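PDB 5VGC: NleG5-1 effector from Enterobacteria phage YYZ-2008, which probably acts as a ubiquitin-protein transferase and binds calcium ions. Local coordinates for residues I81-N86 and S92-V97; D120-C125 and M171-L176; G153-N158 and G208-K213; N158-N163 and V192-G197. The protein carries 1 engineered substitution. All coordinates share one frame; numbering follows the deposited sequence. Where two conformers were deposited one is given.

Interaction 1: I81-N86 and S92-V97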
loop_
_atom_site.group_PDB
_atom_site.type_symbol
_atom_site.label_atom_id
_atom_site.label_comp_id
_atom_site.label_asym_id
_atom_site.label_seq_id
_atom_site.Cartn_x
_atom_site.Cartn_y
_atom_site.Cartn_z
ATOM N N ILE A 81 -12.906 7.999 -26.657
ATOM C CA ILE A 81 -11.665 7.500 -27.243
ATOM C C ILE A 81 -10.784 6.887 -26.159
ATOM O O ILE A 81 -10.242 5.784 -26.330
ATOM C CB ILE A 81 -10.896 8.601 -28.010
ATOM C CG1 ILE A 81 -11.661 8.996 -29.268
ATOM C CG2 ILE A 81 -9.501 8.115 -28.401
ATOM C CD1 ILE A 81 -11.290 10.370 -29.776
ATOM N N GLU A 82 -10.653 7.610 -25.049
ATOM C CA GLU A 82 -9.892 7.143 -23.894
ATOM C C GLU A 82 -10.416 5.798 -23.411
ATOM O O GLU A 82 -9.633 4.863 -23.241
ATOM C CB GLU A 82 -9.915 8.169 -22.753
ATOM C CG GLU A 82 -8.968 9.327 -22.978
ATOM C CD GLU A 82 -9.028 10.374 -21.878
ATOM O OE1 GLU A 82 -9.951 10.312 -21.020
ATOM O OE2 GLU A 82 -8.133 11.249 -21.872
ATOM N N ARG A 83 -11.724 5.694 -23.198
ATOM C CA ARG A 83 -12.275 4.419 -22.753
ATOM C C ARG A 83 -12.023 3.298 -23.774
ATOM O O ARG A 83 -11.711 2.174 -23.401
ATOM C CB ARG A 83 -13.772 4.529 -22.448
ATOM C CG ARG A 83 -14.083 5.254 -21.161
ATOM C CD ARG A 83 -15.483 4.942 -20.675
ATOM N NE ARG A 83 -15.803 5.886 -19.612
ATOM C CZ ARG A 83 -15.506 5.721 -18.319
ATOM N NH1 ARG A 83 -14.863 4.642 -17.864
ATOM N NH2 ARG A 83 -15.836 6.657 -17.462
ATOM N N THR A 84 -12.151 3.610 -25.059
ATOM C CA THR A 84 -11.973 2.602 -26.095
ATOM C C THR A 84 -10.520 2.134 -26.144
ATOM O O THR A 84 -10.265 0.938 -26.230
ATOM C CB THR A 84 -12.453 3.109 -27.475
ATOM O OG1 THR A 84 -13.780 3.644 -27.351
ATOM C CG2 THR A 84 -12.466 1.985 -28.486
ATOM N N LEU A 85 -9.584 3.076 -26.070
ATOM C CA LEU A 85 -8.148 2.741 -25.998
ATOM C C LEU A 85 -7.658 2.057 -24.698
ATOM O O LEU A 85 -6.889 1.101 -24.759
ATOM C CB LEU A 85 -7.296 3.999 -26.227
ATOM C CG LEU A 85 -7.377 4.613 -27.617
ATOM C CD1 LEU A 85 -6.735 5.994 -27.621
ATOM C CD2 LEU A 85 -6.697 3.696 -28.618
ATOM N N ASN A 86 -8.088 2.545 -23.537
ATOM C CA ASN A 86 -7.461 2.157 -22.264
ATOM C C ASN A 86 -7.856 0.778 -21.733
ATOM O O ASN A 86 -8.937 0.263 -22.043
ATOM C CB ASN A 86 -7.770 3.218 -21.196
ATOM C CG ASN A 86 -7.057 4.540 -21.459
ATOM O OD1 ASN A 86 -6.073 4.603 -22.201
ATOM N ND2 ASN A 86 -7.548 5.602 -20.843
ATOM N N SER A 92 -8.641 8.626 -18.543
ATOM C CA SER A 92 -7.359 9.047 -17.976
ATOM C C SER A 92 -7.485 9.605 -16.555
ATOM O O SER A 92 -6.640 9.353 -15.684
ATOM C CB SER A 92 -6.678 10.087 -18.866
ATOM O OG SER A 92 -7.506 11.201 -19.084
ATOM N N ARG A 93 -8.559 10.354 -16.321
ATOM C CA ARG A 93 -8.853 10.890 -14.988
ATOM C C ARG A 93 -8.942 9.740 -13.959
ATOM O O ARG A 93 -8.307 9.786 -12.878
ATOM C CB ARG A 93 -10.140 11.703 -15.058
ATOM C CG ARG A 93 -10.283 12.828 -14.040
ATOM C CD ARG A 93 -11.727 13.300 -13.936
ATOM N NE ARG A 93 -12.571 12.167 -13.549
ATOM C CZ ARG A 93 -12.748 11.700 -12.311
ATOM N NH1 ARG A 93 -13.540 10.642 -12.137
ATOM N NH2 ARG A 93 -12.159 12.269 -11.252
ATOM N N GLU A 94 -9.702 8.702 -14.303
ATOM C CA GLU A 94 -9.870 7.542 -13.413
ATOM C C GLU A 94 -8.545 6.853 -13.156
ATOM O O GLU A 94 -8.229 6.457 -12.012
ATOM C CB GLU A 94 -10.878 6.547 -14.002
ATOM C CG GLU A 94 -12.318 7.050 -14.023
ATOM C CD GLU A 94 -13.228 6.269 -14.965
ATOM O OE1 GLU A 94 -12.715 5.684 -15.948
ATOM O OE2 GLU A 94 -14.463 6.241 -14.728
ATOM N N VAL A 95 -7.767 6.728 -14.229
ATOM C CA VAL A 95 -6.409 6.176 -14.151
ATOM C C VAL A 95 -5.592 6.980 -13.124
ATOM O O VAL A 95 -5.035 6.404 -12.170
ATOM C CB VAL A 95 -5.728 6.171 -15.538
ATOM C CG1 VAL A 95 -4.259 5.763 -15.438
ATOM C CG2 VAL A 95 -6.455 5.246 -16.495
ATOM N N THR A 96 -5.555 8.308 -13.315
ATOM C CA THR A 96 -4.880 9.185 -12.368
ATOM C C THR A 96 -5.396 8.972 -10.932
ATOM O O THR A 96 -4.590 8.878 -10.005
ATOM C CB THR A 96 -4.971 10.682 -12.779
ATOM O OG1 THR A 96 -4.224 10.894 -13.984
ATOM C CG2 THR A 96 -4.443 11.630 -11.685
ATOM N N VAL A 97 -6.715 8.887 -10.743
ATOM C CA VAL A 97 -7.224 8.656 -9.374
ATOM C C VAL A 97 -6.685 7.336 -8.818
ATOM O O VAL A 97 -6.185 7.263 -7.670
ATOM C CB VAL A 97 -8.782 8.690 -9.320
ATOM C CG1 VAL A 97 -9.335 8.172 -7.988
ATOM C CG2 VAL A 97 -9.280 10.110 -9.576
#
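The guanidinium of Arg83 and the carboxylate of Glu94 meet with their planes turned 70° apart. Glu94 OE2 lies at the guanidinium edge, nearly in its plane, where Arg83 NH2 donates to it over 3.1 Å; OE2 itself is approached from above the carboxylate plane. The other oxygen, Glu94 OE1, stands oblique to the guanidinium, its salt-bridge distance to Arg83 NH1 being 3.1 Å. The setting is a helix-loop-helix connection: helix 68-85 ends, a short loop follows, and helix 92-102 starts at Ser92. Both charged groups have further partners, since Arg83 NH1 also bonds Ser89 O and Glu94 OE1 accepts from Thr91 N, so the pair is tied to the connecting loop as well as to itself.

A second carboxylate works at the start of the new helix. Glu82 carries its CG beside the backbone N (chi1 -78°), and its extended chain reaches Ser92, where the two oxygens divide the task. Gly59 N of strand 57-60 is a further donor to OE2, which joins the connection to the neighbouring sheet. Asn86 OD1 accepts from Phe57 N and ND2 donates to Leu90 O, the amide merely lying near Ser92 N. At Ser92 itself, OG donates to Glu82 OE2 over 2.9 Å from above the carboxylate plane, and N makes a weak bond of 3.3 Å to Glu82 OE1.

Interaction 2: D120-C125 and M171-L176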
loop_
_atom_site.group_PDB
_atom_site.type_symbol
_atom_site.label_atom_id
_atom_site.label_comp_id
_atom_site.label_asym_id
_atom_site.label_seq_id
_atom_site.Cartn_x
_atom_site.Cartn_y
_atom_site.Cartn_z
ATOM N N ASP A 120 0.937 17.986 19.912
ATOM C CA ASP A 120 0.781 18.302 21.341
ATOM C C ASP A 120 1.982 17.819 22.140
ATOM O O ASP A 120 2.500 18.573 22.991
ATOM C CB ASP A 120 -0.527 17.718 21.938
ATOM C CG ASP A 120 -1.762 18.544 21.582
ATOM O OD1 ASP A 120 -1.632 19.633 20.979
ATOM O OD2 ASP A 120 -2.886 18.103 21.909
ATOM N N LYS A 121 2.440 16.590 21.882
ATOM C CA LYS A 121 3.615 16.119 22.618
ATOM C C LYS A 121 4.858 16.937 22.295
ATOM O O LYS A 121 5.646 17.253 23.212
ATOM C CB LYS A 121 3.896 14.643 22.435
ATOM C CG LYS A 121 5.008 14.163 23.350
ATOM C CD LYS A 121 4.895 12.691 23.651
ATOM C CE LYS A 121 5.923 12.293 24.696
ATOM N NZ LYS A 121 6.105 10.809 24.625
ATOM N N ILE A 122 5.048 17.297 21.026
ATOM C CA ILE A 122 6.185 18.190 20.710
ATOM C C ILE A 122 6.061 19.465 21.562
ATOM O O ILE A 122 6.991 19.832 22.341
ATOM C CB ILE A 122 6.275 18.508 19.202
ATOM C CG1 ILE A 122 6.808 17.269 18.472
ATOM C CG2 ILE A 122 7.177 19.714 18.942
ATOM C CD1 ILE A 122 6.688 17.330 16.967
ATOM N N GLU A 123 4.893 20.096 21.423
ATOM C CA GLU A 123 4.603 21.304 22.179
ATOM C C GLU A 123 4.920 21.158 23.686
ATOM O O GLU A 123 5.555 22.025 24.284
ATOM C CB GLU A 123 3.144 21.715 21.971
ATOM C CG GLU A 123 2.844 23.163 22.267
ATOM C CD GLU A 123 3.646 24.100 21.406
ATOM O OE1 GLU A 123 4.171 25.074 21.983
ATOM O OE2 GLU A 123 3.763 23.867 20.167
ATOM N N VAL A 124 4.494 20.057 24.290
ATOM C CA VAL A 124 4.803 19.836 25.705
ATOM C C VAL A 124 6.299 19.668 25.914
ATOM O O VAL A 124 6.842 20.242 26.863
ATOM C CB VAL A 124 4.016 18.634 26.302
ATOM C CG1 VAL A 124 4.554 18.224 27.678
ATOM C CG2 VAL A 124 2.519 18.970 26.398
ATOM N N CYS A 125 6.978 18.895 25.057
ATOM C CA CYS A 125 8.376 18.541 25.342
ATOM C C CYS A 125 9.385 19.637 24.995
ATOM O O CYS A 125 10.525 19.610 25.491
ATOM C CB CYS A 125 8.756 17.232 24.649
ATOM S SG CYS A 125 8.000 15.745 25.363
ATOM N N MET A 171 10.445 23.953 15.368
ATOM C CA MET A 171 9.846 24.277 14.074
ATOM C C MET A 171 10.189 23.212 13.027
ATOM O O MET A 171 9.327 22.837 12.204
ATOM C CB MET A 171 10.297 25.673 13.590
ATOM C CG MET A 171 9.846 26.853 14.463
ATOM S SD MET A 171 10.405 28.535 14.013
ATOM C CE MET A 171 12.101 28.502 14.590
ATOM N N ALA A 172 11.437 22.721 13.068
ATOM C CA ALA A 172 11.891 21.675 12.155
ATOM C C ALA A 172 11.142 20.384 12.431
ATOM O O ALA A 172 10.673 19.727 11.501
ATOM C CB ALA A 172 13.383 21.452 12.285
ATOM N N LEU A 173 11.024 20.025 13.711
ATOM C CA LEU A 173 10.268 18.809 14.057
ATOM C C LEU A 173 8.786 18.892 13.603
ATOM O O LEU A 173 8.222 17.930 13.013
ATOM C CB LEU A 173 10.359 18.524 15.561
ATOM C CG LEU A 173 10.447 17.054 15.953
ATOM C CD1 LEU A 173 11.648 16.399 15.282
ATOM C CD2 LEU A 173 10.530 16.964 17.469
ATOM N N ILE A 174 8.179 20.055 13.871
ATOM C CA ILE A 174 6.832 20.332 13.376
ATOM C C ILE A 174 6.735 20.167 11.838
ATOM O O ILE A 174 5.765 19.543 11.319
ATOM C CB ILE A 174 6.328 21.702 13.836
ATOM C CG1 ILE A 174 6.035 21.623 15.350
ATOM C CG2 ILE A 174 5.051 22.105 13.053
ATOM C CD1 ILE A 174 5.772 22.955 16.022
ATOM N N HIS A 175 7.724 20.700 11.124
ATOM C CA HIS A 175 7.812 20.537 9.676
ATOM C C HIS A 175 7.964 19.071 9.257
ATOM O O HIS A 175 7.302 18.634 8.310
ATOM C CB HIS A 175 8.962 21.363 9.118
ATOM C CG HIS A 175 9.132 21.249 7.638
ATOM N ND1 HIS A 175 10.128 20.490 7.062
ATOM C CD2 HIS A 175 8.448 21.815 6.617
ATOM C CE1 HIS A 175 10.046 20.587 5.747
ATOM N NE2 HIS A 175 9.037 21.389 5.451
ATOM N N LEU A 176 8.813 18.316 9.950
ATOM C CA LEU A 176 8.994 16.887 9.638
ATOM C C LEU A 176 7.698 16.113 9.852
ATOM O O LEU A 176 7.315 15.282 8.985
ATOM C CB LEU A 176 10.085 16.230 10.484
ATOM C CG LEU A 176 11.522 16.691 10.274
ATOM C CD1 LEU A 176 12.444 16.041 11.298
ATOM C CD2 LEU A 176 12.009 16.412 8.882
#
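Ile122 contributes the largest buried surface to this contact, and it does so by meeting two successive residues of the partner helix, Leu173 and Ile174. Helix 111-125 thereby packs on helix 170-178, with the CA atoms of Ile122 and Ile174 7.7 Å apart at their nearest. The two branches of Ile122 go to different residues. Its CG1 lies beside the backbone N (chi1 -74°) and carries CD1 outward toward Leu173, so that CG1 rests 3.9 Å from Leu173 CD2. CD1 also touches the branch point, 3.9 Å from Leu173 CG. The two side chains run obliquely past one another, and the ethyl arm of the isoleucine lies against the CD2 branch and the branch point of the leucine.

The methyl branch goes the other way: Ile122 CG2 comes to 4.2 Å from CG1 of Ile174. This is the looser of the two touches, made at the flank of Ile174, whose CB does not point straight at the opposing helix.

Beneath the helices lies the antiparallel sheet. Val154 of strand 152-157 touches both Ile122 and Leu173, and Met156 and Ile195 also meet Leu173, so the leucine is wedged between helix 111-125 and the strands. At the exposed side, Glu123 forms a salt bridge with Lys170, the residue just before the second segment. Both helices belong to a region related to RING domains. With no hydrogen bond passing between the segments, their union depends on the fit of branched aliphatic groups.

Interaction 3: G153-N158 and G208-K213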
loop_
_atom_site.group_PDB
_atom_site.type_symbol
_atom_site.label_atom_id
_atom_site.label_comp_id
_atom_site.label_asym_id
_atom_site.label_seq_id
_atom_site.Cartn_x
_atom_site.Cartn_y
_atom_site.Cartn_z
ATOM N N GLY A 153 14.028 24.096 21.650
ATOM C CA GLY A 153 14.556 22.811 21.235
ATOM C C GLY A 153 13.697 21.669 21.731
ATOM O O GLY A 153 12.971 21.826 22.710
ATOM N N VAL A 154 13.785 20.524 21.049
ATOM C CA VAL A 154 13.060 19.310 21.430
ATOM C C VAL A 154 13.968 18.085 21.287
ATOM O O VAL A 154 14.707 17.961 20.274
ATOM C CB VAL A 154 11.834 19.070 20.536
ATOM C CG1 VAL A 154 11.046 17.855 21.012
ATOM C CG2 VAL A 154 10.917 20.289 20.479
ATOM N N PHE A 155 13.915 17.186 22.286
ATOM C CA PHE A 155 14.725 15.968 22.250
ATOM C C PHE A 155 13.984 14.898 21.458
ATOM O O PHE A 155 12.818 14.626 21.752
ATOM C CB PHE A 155 15.014 15.414 23.665
ATOM C CG PHE A 155 16.163 16.081 24.389
ATOM C CD1 PHE A 155 17.344 16.417 23.745
ATOM C CD2 PHE A 155 16.063 16.346 25.744
ATOM C CE1 PHE A 155 18.396 17.011 24.446
ATOM C CE2 PHE A 155 17.104 16.953 26.433
ATOM C CZ PHE A 155 18.271 17.282 25.785
ATOM N N MET A 156 14.652 14.286 20.475
ATOM C CA MET A 156 14.045 13.137 19.771
ATOM C C MET A 156 15.008 11.964 19.705
ATOM O O MET A 156 16.198 12.135 19.401
ATOM C CB MET A 156 13.603 13.503 18.345
ATOM C CG MET A 156 12.876 12.378 17.620
ATOM S SD MET A 156 12.406 12.807 15.940
ATOM C CE MET A 156 10.775 13.381 16.215
ATOM N N ARG A 157 14.476 10.777 19.974
ATOM C CA ARG A 157 15.266 9.562 19.931
ATOM C C ARG A 157 15.706 9.229 18.504
ATOM O O ARG A 157 14.980 9.520 17.558
ATOM C CB ARG A 157 14.490 8.387 20.516
ATOM C CG ARG A 157 14.319 8.539 22.016
ATOM C CD ARG A 157 13.156 7.751 22.556
ATOM N NE ARG A 157 13.456 6.334 22.626
ATOM C CZ ARG A 157 12.568 5.400 22.909
ATOM N NH1 ARG A 157 11.292 5.715 23.147
ATOM N NH2 ARG A 157 12.974 4.139 22.946
ATOM N N ASN A 158 16.897 8.627 18.376
ATOM C CA ASN A 158 17.453 8.271 17.082
ATOM C C ASN A 158 16.656 7.227 16.313
ATOM O O ASN A 158 16.755 7.155 15.093
ATOM C CB ASN A 158 18.907 7.799 17.218
ATOM C CG ASN A 158 19.866 8.942 17.462
ATOM O OD1 ASN A 158 19.443 10.058 17.826
ATOM N ND2 ASN A 158 21.165 8.676 17.269
ATOM N N GLY A 208 29.258 10.385 24.629
ATOM C CA GLY A 208 29.284 11.595 23.793
ATOM C C GLY A 208 27.937 11.981 23.192
ATOM O O GLY A 208 27.865 12.552 22.100
ATOM N N ASN A 209 26.872 11.666 23.921
ATOM C CA ASN A 209 25.513 11.809 23.443
ATOM C C ASN A 209 24.589 12.024 24.620
ATOM O O ASN A 209 24.920 11.699 25.775
ATOM C CB ASN A 209 25.070 10.537 22.664
ATOM C CG ASN A 209 25.463 10.570 21.191
ATOM O OD1 ASN A 209 25.249 11.566 20.509
ATOM N ND2 ASN A 209 26.036 9.470 20.693
ATOM N N PHE A 210 23.419 12.581 24.318
ATOM C CA PHE A 210 22.323 12.593 25.252
ATOM C C PHE A 210 21.741 11.188 25.313
ATOM O O PHE A 210 21.341 10.661 24.284
ATOM C CB PHE A 210 21.240 13.541 24.808
ATOM C CG PHE A 210 21.596 14.992 24.882
ATOM C CD1 PHE A 210 21.555 15.661 26.085
ATOM C CD2 PHE A 210 21.906 15.707 23.732
ATOM C CE1 PHE A 210 21.854 17.020 26.165
ATOM C CE2 PHE A 210 22.199 17.067 23.794
ATOM C CZ PHE A 210 22.176 17.725 25.012
ATOM N N VAL A 211 21.709 10.597 26.512
ATOM C CA VAL A 211 21.123 9.273 26.744
ATOM C C VAL A 211 19.878 9.416 27.603
ATOM O O VAL A 211 19.817 10.304 28.474
ATOM C CB VAL A 211 22.092 8.295 27.430
ATOM C CG1 VAL A 211 21.474 6.905 27.571
ATOM C CG2 VAL A 211 23.399 8.217 26.658
ATOM N N LEU A 212 18.881 8.559 27.337
ATOM C CA LEU A 212 17.662 8.498 28.142
ATOM C C LEU A 212 17.984 8.085 29.582
ATOM O O LEU A 212 18.975 7.393 29.822
ATOM C CB LEU A 212 16.655 7.512 27.562
ATOM C CG LEU A 212 15.933 7.796 26.246
ATOM C CD1 LEU A 212 14.728 6.889 26.067
ATOM C CD2 LEU A 212 15.492 9.239 26.165
ATOM N N LYS A 213 17.143 8.517 30.526
ATOM C CA LYS A 213 17.407 8.283 31.962
ATOM C C LYS A 213 17.018 6.873 32.428
ATOM O O LYS A 213 16.079 6.266 31.911
ATOM C CB LYS A 213 16.739 9.347 32.846
ATOM C CG LYS A 213 17.486 10.678 32.885
ATOM C CD LYS A 213 17.027 11.536 34.058
ATOM C CE LYS A 213 17.657 12.921 34.052
ATOM N NZ LYS A 213 19.063 12.913 34.538
#
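Phe155 turns the edge of its ring toward the face of Phe210, an edge-to-face pair in which the planes stand at 54° rather than fully perpendicular. The centroids are 4.7 Å apart, and Phe155 CE1 sits over the centre of the Phe210 ring, 3.6 Å above its plane. CZ of Phe155 leans toward one side of that ring, 3.6 Å from Phe210 CE1. The pair belongs to the antiparallel sheet of the RING-related region, where strands 152-157 and 209-212 do not pair with each other but each borders strand 164-169. The curl of the sheet brings their side chains together across that shared neighbour. A further ring, that of Phe127, meets Phe155, so the pair is part of a small aromatic cluster.

Two residues further along, the second pair is made differently. Arg157 and Leu212 cross at about a right angle, and the methyl CD1 of Leu212 lies over one face of the guanidinium. The arginine chain is bent at chi3 (75°), which turns its flat group across the methyl. Its N-H groups are engaged elsewhere: NE bonds Ser162 O and NH1 bonds Ser193 O, which would fix the rotation of the guanidinium and keep a face turned to the leucine. Strand 209-212 is entered through a G1 beta bulge at Gly208 and Asn209, the glycine having the positive phi that favours it. At the arginine, Leu212 CD1 approaches NE to 3.7 Å and CD to 3.9 Å.

Interaction 4: N158-N163 and V192-G197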
loop_
_atom_site.group_PDB
_atom_site.type_symbol
_atom_site.label_atom_id
_atom_site.label_comp_id
_atom_site.label_asym_id
_atom_site.label_seq_id
_atom_site.Cartn_x
_atom_site.Cartn_y
_atom_site.Cartn_z
ATOM N N ASN A 158 16.897 8.627 18.376
ATOM C CA ASN A 158 17.453 8.271 17.082
ATOM C C ASN A 158 16.656 7.227 16.313
ATOM O O ASN A 158 16.755 7.155 15.093
ATOM C CB ASN A 158 18.907 7.799 17.218
ATOM C CG ASN A 158 19.866 8.942 17.462
ATOM O OD1 ASN A 158 19.443 10.058 17.826
ATOM N ND2 ASN A 158 21.165 8.676 17.269
ATOM N N SER A 159 15.869 6.430 17.023
ATOM C CA SER A 159 14.990 5.437 16.422
ATOM C C SER A 159 13.928 4.972 17.433
ATOM O O SER A 159 13.957 5.370 18.588
ATOM C CB SER A 159 15.807 4.253 15.903
ATOM O OG SER A 159 16.225 3.415 16.977
ATOM N N MET A 160 13.006 4.123 16.988
ATOM C CA MET A 160 11.920 3.619 17.831
ATOM C C MET A 160 12.383 3.137 19.208
ATOM O O MET A 160 11.742 3.443 20.210
ATOM C CB MET A 160 11.146 2.500 17.119
ATOM C CG MET A 160 9.742 2.289 17.674
ATOM S SD MET A 160 8.724 3.777 17.611
ATOM C CE MET A 160 8.152 3.691 15.910
ATOM N N ASN A 161 13.497 2.401 19.258
ATOM C CA ASN A 161 14.005 1.820 20.508
ATOM C C ASN A 161 15.389 2.321 20.958
ATOM O O ASN A 161 16.028 1.701 21.779
ATOM C CB ASN A 161 14.041 0.299 20.380
ATOM C CG ASN A 161 12.809 -0.257 19.707
ATOM O OD1 ASN A 161 12.924 -1.003 18.737
ATOM N ND2 ASN A 161 11.624 0.107 20.208
ATOM N N SER A 162 15.845 3.463 20.443
ATOM C CA SER A 162 17.185 3.946 20.737
ATOM C C SER A 162 17.160 4.598 22.112
ATOM O O SER A 162 16.176 5.269 22.484
ATOM C CB SER A 162 17.670 4.954 19.714
ATOM O OG SER A 162 18.982 5.359 20.046
ATOM N N ASN A 163 18.227 4.375 22.868
ATOM C CA ASN A 163 18.434 5.112 24.115
ATOM C C ASN A 163 19.074 6.493 23.922
ATOM O O ASN A 163 19.228 7.234 24.891
ATOM C CB ASN A 163 19.201 4.239 25.085
ATOM C CG ASN A 163 18.386 3.043 25.553
ATOM O OD1 ASN A 163 17.190 3.151 25.783
ATOM N ND2 ASN A 163 19.031 1.914 25.705
ATOM N N VAL A 192 5.046 9.498 18.561
ATOM C CA VAL A 192 5.079 10.082 19.923
ATOM C C VAL A 192 6.178 9.555 20.858
ATOM O O VAL A 192 6.902 10.348 21.500
ATOM C CB VAL A 192 3.736 9.983 20.724
ATOM C CG1 VAL A 192 2.903 11.225 20.568
ATOM C CG2 VAL A 192 2.940 8.746 20.385
ATOM N N SER A 193 6.312 8.236 20.927
ATOM C CA SER A 193 7.275 7.625 21.844
ATOM C C SER A 193 8.733 8.067 21.573
ATOM O O SER A 193 9.572 8.024 22.480
ATOM C CB SER A 193 7.148 6.112 21.805
ATOM O OG SER A 193 7.242 5.704 20.473
ATOM N N MET A 194 9.022 8.493 20.340
ATOM C CA MET A 194 10.343 9.072 20.019
ATOM C C MET A 194 10.608 10.451 20.639
ATOM O O MET A 194 11.787 10.830 20.774
ATOM C CB MET A 194 10.559 9.153 18.503
ATOM C CG MET A 194 10.640 7.807 17.801
ATOM S SD MET A 194 10.478 8.023 16.018
ATOM C CE MET A 194 10.359 6.319 15.521
ATOM N N ILE A 195 9.535 11.179 20.998
ATOM C CA ILE A 195 9.642 12.540 21.523
ATOM C C ILE A 195 9.758 12.418 23.015
ATOM O O ILE A 195 9.025 11.635 23.613
ATOM C CB ILE A 195 8.406 13.416 21.232
ATOM C CG1 ILE A 195 7.937 13.268 19.791
ATOM C CG2 ILE A 195 8.689 14.881 21.499
ATOM C CD1 ILE A 195 8.949 13.654 18.767
ATOM N N VAL A 196 10.681 13.169 23.616
ATOM C CA VAL A 196 10.921 13.082 25.063
ATOM C C VAL A 196 11.208 14.447 25.667
ATOM O O VAL A 196 11.750 15.326 24.987
ATOM C CB VAL A 196 12.079 12.101 25.405
ATOM C CG1 VAL A 196 11.731 10.682 24.985
ATOM C CG2 VAL A 196 13.388 12.503 24.751
ATOM N N GLY A 197 10.840 14.616 26.942
ATOM C CA GLY A 197 11.049 15.876 27.657
ATOM C C GLY A 197 12.466 16.043 28.186
ATOM O O GLY A 197 13.167 15.056 28.441
#
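Met160 and Met194 supply the apolar part of the contact, their terminal methyls meeting with Met160 CE 3.5 Å from Met194 CE. The chains approach from different directions, crossing at about a right angle. CB of Met160 points away from segment 192-197, yet the chain folds back at chi2 (57°) and again at chi3, which brings SD and CE round to the partner. Met194 instead holds an extended chain beyond CG, and its CE also lies 3.7 Å from Met160 SD.

The sulfur has a polar neighbour too: Ser193 OG stands 3.8 Å from Met160 SD, a plain touch. Between backbone and side chain, Ser159 O comes 4.2 Å from Met194 CG. No hydrogen bond joins the two segments directly; Arg157, bonded to both, bridges them, and Met160 N bonds Glu188 outside both. Asn54 of the second subunit packs on Met160 and Ser193, so the neighbouring copy reaches this patch.

Residues Ser159 to Ser162 form a type I beta turn in the loop joining strands 152-157 and 164-169. The arrangement is that of a beta-hairpin connection resting on a short 3-10 turn, in the RING-related region.

In the fold
Interaction 1 stands apart: its centre lies about 42 to 51 Å from those of the others, on the opposite side of the chain's centre, and its chemistry is largely ionic and polar, in a partly buried connection at the start of a helix. Interactions 2, 3 and 4 gather in the RING-related region and touch one another. Interaction 2 is the buried, wholly aliphatic layer over the sheet, packing on strand 152-157 of interaction 3. Interaction 3 joins strands by aromatic and methyl-on-guanidinium contacts, while interaction 4, toward the second subunit, relies on the thioether ends of two methionines. The last two share Asn158, and backbone bonds, probably Leu212 N to Asn163 O and Arg157 N to Met194 O, bind them directly.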